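Local coordinates for protein LAE5 (Uncultured bacterium, PDB 5JD3) that probably hydrolyses ester bonds, as an esterase of the GDSL-like lipase/acylhydrolase family, at residues A[57-67]-A[219-230]; A[41-49]-A[77-85]. All blocks are in the same frame, centred on the assembly; numbering follows the deposited sequence.

Contact 1: A[57-67]-A[219-230]; sequences SGYVALLNAHL and LAGHQVIANAFL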
# COMPACT_ATOMS: atom_id res chain seq x y z
N SER A 57 7.14 -11.97 -0.13
CA SER A 57 6.67 -12.66 -1.33
C SER A 57 5.38 -12.05 -1.86
O SER A 57 4.54 -12.74 -2.43
CB SER A 57 6.47 -14.15 -1.04
OG SER A 57 5.48 -14.35 -0.04
N GLY A 58 5.23 -10.74 -1.66
CA GLY A 58 4.03 -10.04 -2.09
C GLY A 58 4.30 -9.07 -3.23
O GLY A 58 5.23 -9.26 -4.00
N TYR A 59 3.47 -8.03 -3.32
CA TYR A 59 3.55 -7.10 -4.45
C TYR A 59 4.82 -6.26 -4.42
O TYR A 59 5.33 -5.88 -5.47
CB TYR A 59 2.31 -6.19 -4.48
CG TYR A 59 2.30 -5.06 -3.47
CD1 TYR A 59 2.79 -3.80 -3.81
CD2 TYR A 59 1.79 -5.25 -2.20
CE1 TYR A 59 2.78 -2.76 -2.90
CE2 TYR A 59 1.77 -4.21 -1.28
CZ TYR A 59 2.27 -2.97 -1.63
OH TYR A 59 2.25 -1.94 -0.72
N VAL A 60 5.32 -5.98 -3.22
CA VAL A 60 6.57 -5.23 -3.08
C VAL A 60 7.72 -6.00 -3.72
O VAL A 60 8.54 -5.42 -4.44
CB VAL A 60 6.89 -4.94 -1.60
CG1 VAL A 60 8.31 -4.41 -1.45
CG2 VAL A 60 5.88 -3.95 -1.02
N ALA A 61 7.78 -7.30 -3.46
CA ALA A 61 8.78 -8.16 -4.07
C ALA A 61 8.56 -8.26 -5.57
O ALA A 61 9.51 -8.39 -6.34
CB ALA A 61 8.76 -9.54 -3.43
N LEU A 62 7.30 -8.20 -5.98
CA LEU A 62 6.95 -8.23 -7.40
C LEU A 62 7.40 -6.96 -8.10
O LEU A 62 7.92 -7.00 -9.21
CB LEU A 62 5.44 -8.43 -7.57
CG LEU A 62 4.93 -9.82 -7.21
CD1 LEU A 62 3.43 -9.91 -7.41
CD2 LEU A 62 5.65 -10.87 -8.03
N LEU A 63 7.20 -5.82 -7.44
CA LEU A 63 7.65 -4.53 -7.96
C LEU A 63 9.16 -4.53 -8.12
O LEU A 63 9.68 -4.10 -9.15
CB LEU A 63 7.22 -3.39 -7.03
CG LEU A 63 5.73 -3.04 -6.99
CD1 LEU A 63 5.47 -1.96 -5.95
CD2 LEU A 63 5.26 -2.59 -8.36
N ASN A 64 9.86 -5.01 -7.10
CA ASN A 64 11.32 -5.04 -7.11
C ASN A 64 11.86 -5.91 -8.25
O ASN A 64 12.81 -5.54 -8.93
CB ASN A 64 11.84 -5.55 -5.77
CG ASN A 64 13.35 -5.40 -5.64
OD1 ASN A 64 13.85 -4.30 -5.39
ND2 ASN A 64 14.07 -6.50 -5.80
N ALA A 65 11.23 -7.07 -8.45
CA ALA A 65 11.63 -7.98 -9.52
C ALA A 65 11.34 -7.38 -10.89
O ALA A 65 12.17 -7.43 -11.79
CB ALA A 65 10.92 -9.32 -9.37
N HIS A 66 10.15 -6.80 -11.03
CA HIS A 66 9.71 -6.19 -12.28
C HIS A 66 10.63 -5.05 -12.71
O HIS A 66 11.05 -4.98 -13.86
CB HIS A 66 8.27 -5.68 -12.13
CG HIS A 66 7.74 -4.97 -13.34
ND1 HIS A 66 6.79 -5.54 -14.16
CD2 HIS A 66 8.00 -3.75 -13.85
CE1 HIS A 66 6.50 -4.69 -15.14
NE2 HIS A 66 7.22 -3.60 -14.97
N LEU A 67 10.94 -4.16 -11.77
CA LEU A 67 11.75 -2.99 -12.06
C LEU A 67 13.19 -3.37 -12.40
O LEU A 67 13.81 -2.74 -13.26
CB LEU A 67 11.72 -2.02 -10.88
CG LEU A 67 10.36 -1.36 -10.63
CD1 LEU A 67 10.31 -0.70 -9.26
CD2 LEU A 67 10.05 -0.35 -11.73
N LEU A 219 -0.33 -15.08 -5.27
CA LEU A 219 0.64 -14.27 -6.01
C LEU A 219 -0.04 -13.47 -7.13
O LEU A 219 0.36 -12.35 -7.43
CB LEU A 219 1.74 -15.16 -6.60
CG LEU A 219 2.97 -14.40 -7.09
CD1 LEU A 219 3.64 -13.66 -5.93
CD2 LEU A 219 3.96 -15.34 -7.77
N ALA A 220 -1.07 -14.06 -7.73
CA ALA A 220 -1.83 -13.40 -8.79
C ALA A 220 -2.47 -12.11 -8.28
O ALA A 220 -2.48 -11.10 -8.98
CB ALA A 220 -2.89 -14.34 -9.34
N GLY A 221 -3.00 -12.16 -7.07
CA GLY A 221 -3.62 -11.00 -6.45
C GLY A 221 -2.61 -9.90 -6.18
O GLY A 221 -2.90 -8.72 -6.37
N HIS A 222 -1.42 -10.29 -5.73
CA HIS A 222 -0.35 -9.33 -5.49
C HIS A 222 0.14 -8.73 -6.80
O HIS A 222 0.60 -7.59 -6.83
CB HIS A 222 0.81 -10.00 -4.74
CG HIS A 222 0.58 -10.14 -3.27
ND1 HIS A 222 0.78 -9.11 -2.38
CD2 HIS A 222 0.16 -11.19 -2.53
CE1 HIS A 222 0.50 -9.52 -1.16
NE2 HIS A 222 0.12 -10.78 -1.22
N GLN A 223 0.05 -9.50 -7.88
CA GLN A 223 0.44 -9.01 -9.20
C GLN A 223 -0.55 -7.95 -9.67
O GLN A 223 -0.18 -7.01 -10.37
CB GLN A 223 0.52 -10.16 -10.20
CG GLN A 223 1.17 -9.79 -11.52
CD GLN A 223 2.66 -9.54 -11.39
OE1 GLN A 223 3.44 -10.47 -11.17
NE2 GLN A 223 3.07 -8.29 -11.53
N VAL A 224 -1.81 -8.11 -9.28
CA VAL A 224 -2.83 -7.11 -9.57
C VAL A 224 -2.48 -5.80 -8.88
O VAL A 224 -2.56 -4.72 -9.48
CB VAL A 224 -4.23 -7.58 -9.11
CG1 VAL A 224 -5.22 -6.42 -9.10
CG2 VAL A 224 -4.73 -8.71 -9.99
N ILE A 225 -2.08 -5.90 -7.61
CA ILE A 225 -1.66 -4.73 -6.84
C ILE A 225 -0.42 -4.09 -7.46
O ILE A 225 -0.36 -2.87 -7.62
CB ILE A 225 -1.36 -5.11 -5.38
CG1 ILE A 225 -2.60 -5.68 -4.70
CG2 ILE A 225 -0.85 -3.90 -4.61
CD1 ILE A 225 -2.37 -6.13 -3.28
N ALA A 226 0.55 -4.92 -7.80
CA ALA A 226 1.81 -4.44 -8.36
C ALA A 226 1.60 -3.75 -9.71
O ALA A 226 2.21 -2.72 -9.98
CB ALA A 226 2.79 -5.59 -8.51
N ASN A 227 0.74 -4.33 -10.54
CA ASN A 227 0.50 -3.78 -11.88
C ASN A 227 -0.26 -2.46 -11.84
O ASN A 227 -0.10 -1.62 -12.73
CB ASN A 227 -0.27 -4.80 -12.73
CG ASN A 227 0.61 -5.94 -13.19
OD1 ASN A 227 1.78 -6.03 -12.83
ND2 ASN A 227 0.04 -6.83 -14.00
N ALA A 228 -1.09 -2.27 -10.82
CA ALA A 228 -1.78 -1.01 -10.63
C ALA A 228 -0.78 0.09 -10.29
O ALA A 228 -0.87 1.21 -10.78
CB ALA A 228 -2.83 -1.13 -9.53
N PHE A 229 0.19 -0.26 -9.44
CA PHE A 229 1.26 0.64 -9.05
C PHE A 229 2.12 1.02 -10.25
O PHE A 229 2.40 2.20 -10.48
CB PHE A 229 2.12 -0.01 -7.97
CG PHE A 229 3.24 0.86 -7.45
CD1 PHE A 229 3.06 1.62 -6.30
CD2 PHE A 229 4.46 0.90 -8.09
CE1 PHE A 229 4.08 2.41 -5.82
CE2 PHE A 229 5.48 1.70 -7.61
CZ PHE A 229 5.29 2.46 -6.48
N LEU A 230 2.54 0.02 -11.01
CA LEU A 230 3.41 0.22 -12.17
C LEU A 230 2.74 1.08 -13.24
O LEU A 230 3.37 1.95 -13.83
CB LEU A 230 3.82 -1.13 -12.76
CG LEU A 230 4.72 -1.99 -11.88
CD1 LEU A 230 4.77 -3.42 -12.40
CD2 LEU A 230 6.12 -1.39 -11.81
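Leu219 reaches its CD1 to CD2 of Leu62, at 4.0 Å, and a turn later His222 meets the start of the other helix. The imidazole lies with one face against the N-cap residue: CA of Gly58 sits 3.6 Å from the centroid of the His222 ring, a CH-pi contact, and a CB on Gly58 would run into CE1 of the ring. Gln223 flanks Leu62, whose CD1 comes within 3.4 Å of Gln223 N; Leu62 is a knob in the hole formed by Leu219, His222, Gln223 and Ala226. Ile225 sets CG2 over a face of the Tyr59 ring, while Val60 covers the opposite face and the hydroxyl hydrogen-bonds to OG1 of Thr38. CB of Ala226, small enough for close approach, lies 4.0 Å from CB of Leu62. Phe229, with CG trans to its backbone N (chi1 -178°), offers a ring face to CD1 of Leu63. Leu230 plants CD1 above the centre of the His66 ring, 3.3 Å from its centroid; NE2 of that histidine is hydrogen-bonded to Cys235 O. Over 59-67 and 219-230 the axes approach to 8.4 Å and cross at -58°, two neighbouring helices packed on one face of the parallel sheet in this three-layer alpha/beta/alpha fold.

Contact 2: A[41-49]-A[77-85]; sequences GRDKGIGGE and RLVNQGNSG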
# COMPACT_ATOMS: atom_id res chain seq x y z
N GLY A 41 5.43 -11.19 4.80
CA GLY A 41 6.28 -12.18 5.44
C GLY A 41 7.77 -11.94 5.30
O GLY A 41 8.56 -12.89 5.34
N ARG A 42 8.17 -10.69 5.13
CA ARG A 42 9.58 -10.33 5.04
C ARG A 42 10.30 -10.60 6.35
O ARG A 42 9.67 -10.69 7.41
CB ARG A 42 9.74 -8.86 4.65
CG ARG A 42 9.31 -7.89 5.74
CD ARG A 42 9.39 -6.45 5.27
NE ARG A 42 8.90 -5.51 6.28
CZ ARG A 42 9.68 -4.89 7.16
NH1 ARG A 42 10.99 -5.10 7.16
NH2 ARG A 42 9.15 -4.05 8.04
N ASP A 43 11.62 -10.74 6.29
CA ASP A 43 12.42 -10.84 7.50
C ASP A 43 12.70 -9.43 8.02
O ASP A 43 13.51 -8.70 7.44
CB ASP A 43 13.73 -11.59 7.24
CG ASP A 43 14.61 -11.68 8.47
OD1 ASP A 43 14.06 -11.64 9.60
OD2 ASP A 43 15.84 -11.80 8.32
N LYS A 44 12.03 -9.06 9.10
CA LYS A 44 12.11 -7.70 9.63
C LYS A 44 13.48 -7.39 10.22
O LYS A 44 13.82 -6.23 10.45
CB LYS A 44 11.03 -7.47 10.68
CG LYS A 44 9.61 -7.50 10.13
CD LYS A 44 8.60 -7.19 11.21
CE LYS A 44 7.18 -7.28 10.68
NZ LYS A 44 6.16 -7.06 11.74
N GLY A 45 14.27 -8.44 10.48
CA GLY A 45 15.59 -8.27 11.04
C GLY A 45 16.57 -7.62 10.09
O GLY A 45 17.65 -7.19 10.49
N ILE A 46 16.20 -7.55 8.81
CA ILE A 46 17.07 -6.98 7.79
C ILE A 46 16.81 -5.49 7.60
O ILE A 46 17.72 -4.72 7.31
CB ILE A 46 16.91 -7.70 6.45
CG1 ILE A 46 16.66 -9.19 6.67
CG2 ILE A 46 18.14 -7.50 5.58
CD1 ILE A 46 16.43 -9.95 5.39
N GLY A 47 15.55 -5.08 7.76
CA GLY A 47 15.20 -3.67 7.73
C GLY A 47 14.68 -3.15 6.41
O GLY A 47 14.72 -1.94 6.16
N GLY A 48 14.19 -4.04 5.56
CA GLY A 48 13.61 -3.63 4.29
C GLY A 48 14.52 -3.81 3.10
O GLY A 48 14.06 -4.11 2.00
N GLU A 49 15.82 -3.61 3.31
CA GLU A 49 16.81 -3.83 2.26
C GLU A 49 17.75 -4.95 2.67
O GLU A 49 18.25 -4.95 3.79
CB GLU A 49 17.61 -2.57 1.97
CG GLU A 49 16.88 -1.26 2.17
CD GLU A 49 17.74 -0.08 1.78
OE1 GLU A 49 18.37 -0.14 0.71
OE2 GLU A 49 17.78 0.91 2.55
N ARG A 77 16.08 1.58 -5.89
CA ARG A 77 16.35 0.95 -4.60
C ARG A 77 15.07 0.89 -3.75
O ARG A 77 14.66 1.89 -3.17
CB ARG A 77 17.45 1.72 -3.87
CG ARG A 77 17.91 1.12 -2.55
CD ARG A 77 18.99 1.99 -1.94
NE ARG A 77 19.34 1.58 -0.59
CZ ARG A 77 20.23 2.22 0.18
NH1 ARG A 77 20.85 3.30 -0.28
NH2 ARG A 77 20.49 1.78 1.40
N LEU A 78 14.45 -0.28 -3.69
CA LEU A 78 13.17 -0.43 -3.00
C LEU A 78 13.33 -0.94 -1.57
O LEU A 78 14.14 -1.83 -1.30
CB LEU A 78 12.24 -1.35 -3.78
CG LEU A 78 11.35 -0.69 -4.84
CD1 LEU A 78 12.16 -0.19 -6.02
CD2 LEU A 78 10.26 -1.65 -5.30
N VAL A 79 12.55 -0.37 -0.66
CA VAL A 79 12.58 -0.76 0.75
C VAL A 79 11.19 -1.16 1.24
O VAL A 79 10.23 -0.42 1.07
CB VAL A 79 13.11 0.39 1.64
CG1 VAL A 79 13.37 -0.12 3.05
CG2 VAL A 79 14.37 1.00 1.05
N ASN A 80 11.10 -2.34 1.85
CA ASN A 80 9.83 -2.80 2.41
C ASN A 80 9.75 -2.49 3.90
O ASN A 80 10.51 -3.02 4.70
CB ASN A 80 9.66 -4.30 2.17
CG ASN A 80 8.25 -4.79 2.49
OD1 ASN A 80 7.50 -4.14 3.22
ND2 ASN A 80 7.90 -5.95 1.95
N GLN A 81 8.80 -1.63 4.27
CA GLN A 81 8.59 -1.29 5.67
C GLN A 81 7.17 -1.64 6.12
O GLN A 81 6.57 -0.94 6.93
CB GLN A 81 8.86 0.20 5.91
CG GLN A 81 10.34 0.55 5.93
CD GLN A 81 11.07 -0.08 7.10
OE1 GLN A 81 10.71 0.13 8.26
NE2 GLN A 81 12.09 -0.87 6.81
N GLY A 82 6.65 -2.74 5.59
CA GLY A 82 5.32 -3.20 5.94
C GLY A 82 5.29 -4.00 7.23
O GLY A 82 6.09 -4.91 7.42
N ASN A 83 4.36 -3.65 8.11
CA ASN A 83 4.17 -4.37 9.37
C ASN A 83 2.75 -4.90 9.49
O ASN A 83 1.79 -4.14 9.42
CB ASN A 83 4.49 -3.46 10.56
CG ASN A 83 5.97 -3.16 10.70
OD1 ASN A 83 6.76 -3.44 9.80
ND2 ASN A 83 6.35 -2.57 11.82
N SER A 84 2.62 -6.21 9.69
CA SER A 84 1.31 -6.86 9.76
C SER A 84 0.44 -6.31 10.90
O SER A 84 0.93 -5.99 11.97
CB SER A 84 1.47 -8.37 9.93
OG SER A 84 2.19 -8.93 8.84
N GLY A 85 -0.86 -6.21 10.63
CA GLY A 85 -1.82 -5.79 11.64
C GLY A 85 -1.90 -4.29 11.83
O GLY A 85 -2.75 -3.79 12.57
O HOH W 1 3.31 -10.46 6.86
O HOH W 2 10.07 -2.05 10.30
O HOH W 3 17.30 -2.26 -1.58
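The carbonyl O of Gly82 is gripped by two nitrogens of Arg42, which approach it side-on: NE at 3.1 Å and NH2 at 3.2 Å from Gly82 O. Both bonds run close to the guanidinium plane, but NE lies nearer the plane of the carbonyl whereas NH2 stands well above it. NH2 also makes a weak bond to OD1 of Asn83 and shares a water with OE1 of Gln81. Over one face of the guanidinium, Asn80 O lies 3.1 Å from its plane, over the centre, and CG of Lys44 covers the other face, so the flat group is sandwiched as well as held at its edge. The arginine gets there by folding CG between its own N and carbonyl carbon (chi1 69°) and then running straight out to NE. A leucine in its place would probably leave the Gly82 carbonyl without its two donors and open a gap between Asn80 and Lys44.

The loop 41-49 lies along strand 77-82, the edge strand of the parallel sheet, whose other side pairs with strand 29-34. Asn80 OD1 accepts from Gly82 N at 2.9 Å, an Asx turn, while its ND2 hydrogen-bonds to the carbonyls of Thr38 and His55. The backbones come nearest at Gly48 and Asn80: CA of Gly48 is 3.2 Å from Asn80 O, and a CB would collide with Val79, Asn80 and Gln81. A weak backbone hydrogen bond joins Asn80 N to Gly48 O. Farther along, CG of Glu49 rests 3.6 Å from CG2 of Val79, and its carboxylate forms a salt bridge with Arg77, the carboxylate and guanidinium planes turned 51° apart; the NE to OE1 approach is too short to be trusted in detail, and the NH2 bonds are weak. A water bridges OE1 of Glu49 and the carbonyl of Leu78.

The centres of contacts 1 and 2 lie about 15 Å apart, and their segments alternate along the chain: 41-49, 57-67, 77-85, then 219-230. Helix 59-70 and strand 77-82 follow each other in the chain and pack together, so they link the contacts. Leu63, Asn64 and Leu67 of the helix pack on Leu78, and Val60 on Asn80. Contact 1 ties the C-terminal helix 219-232 to this helix on one face of the sheet, whereas contact 2 lays a loop along the edge strand. Ser84 in contact 2 touches, and His222 in contact 1 lies near, a probable Ser-His-Asp catalytic triad, which places both contacts beside the probable active site.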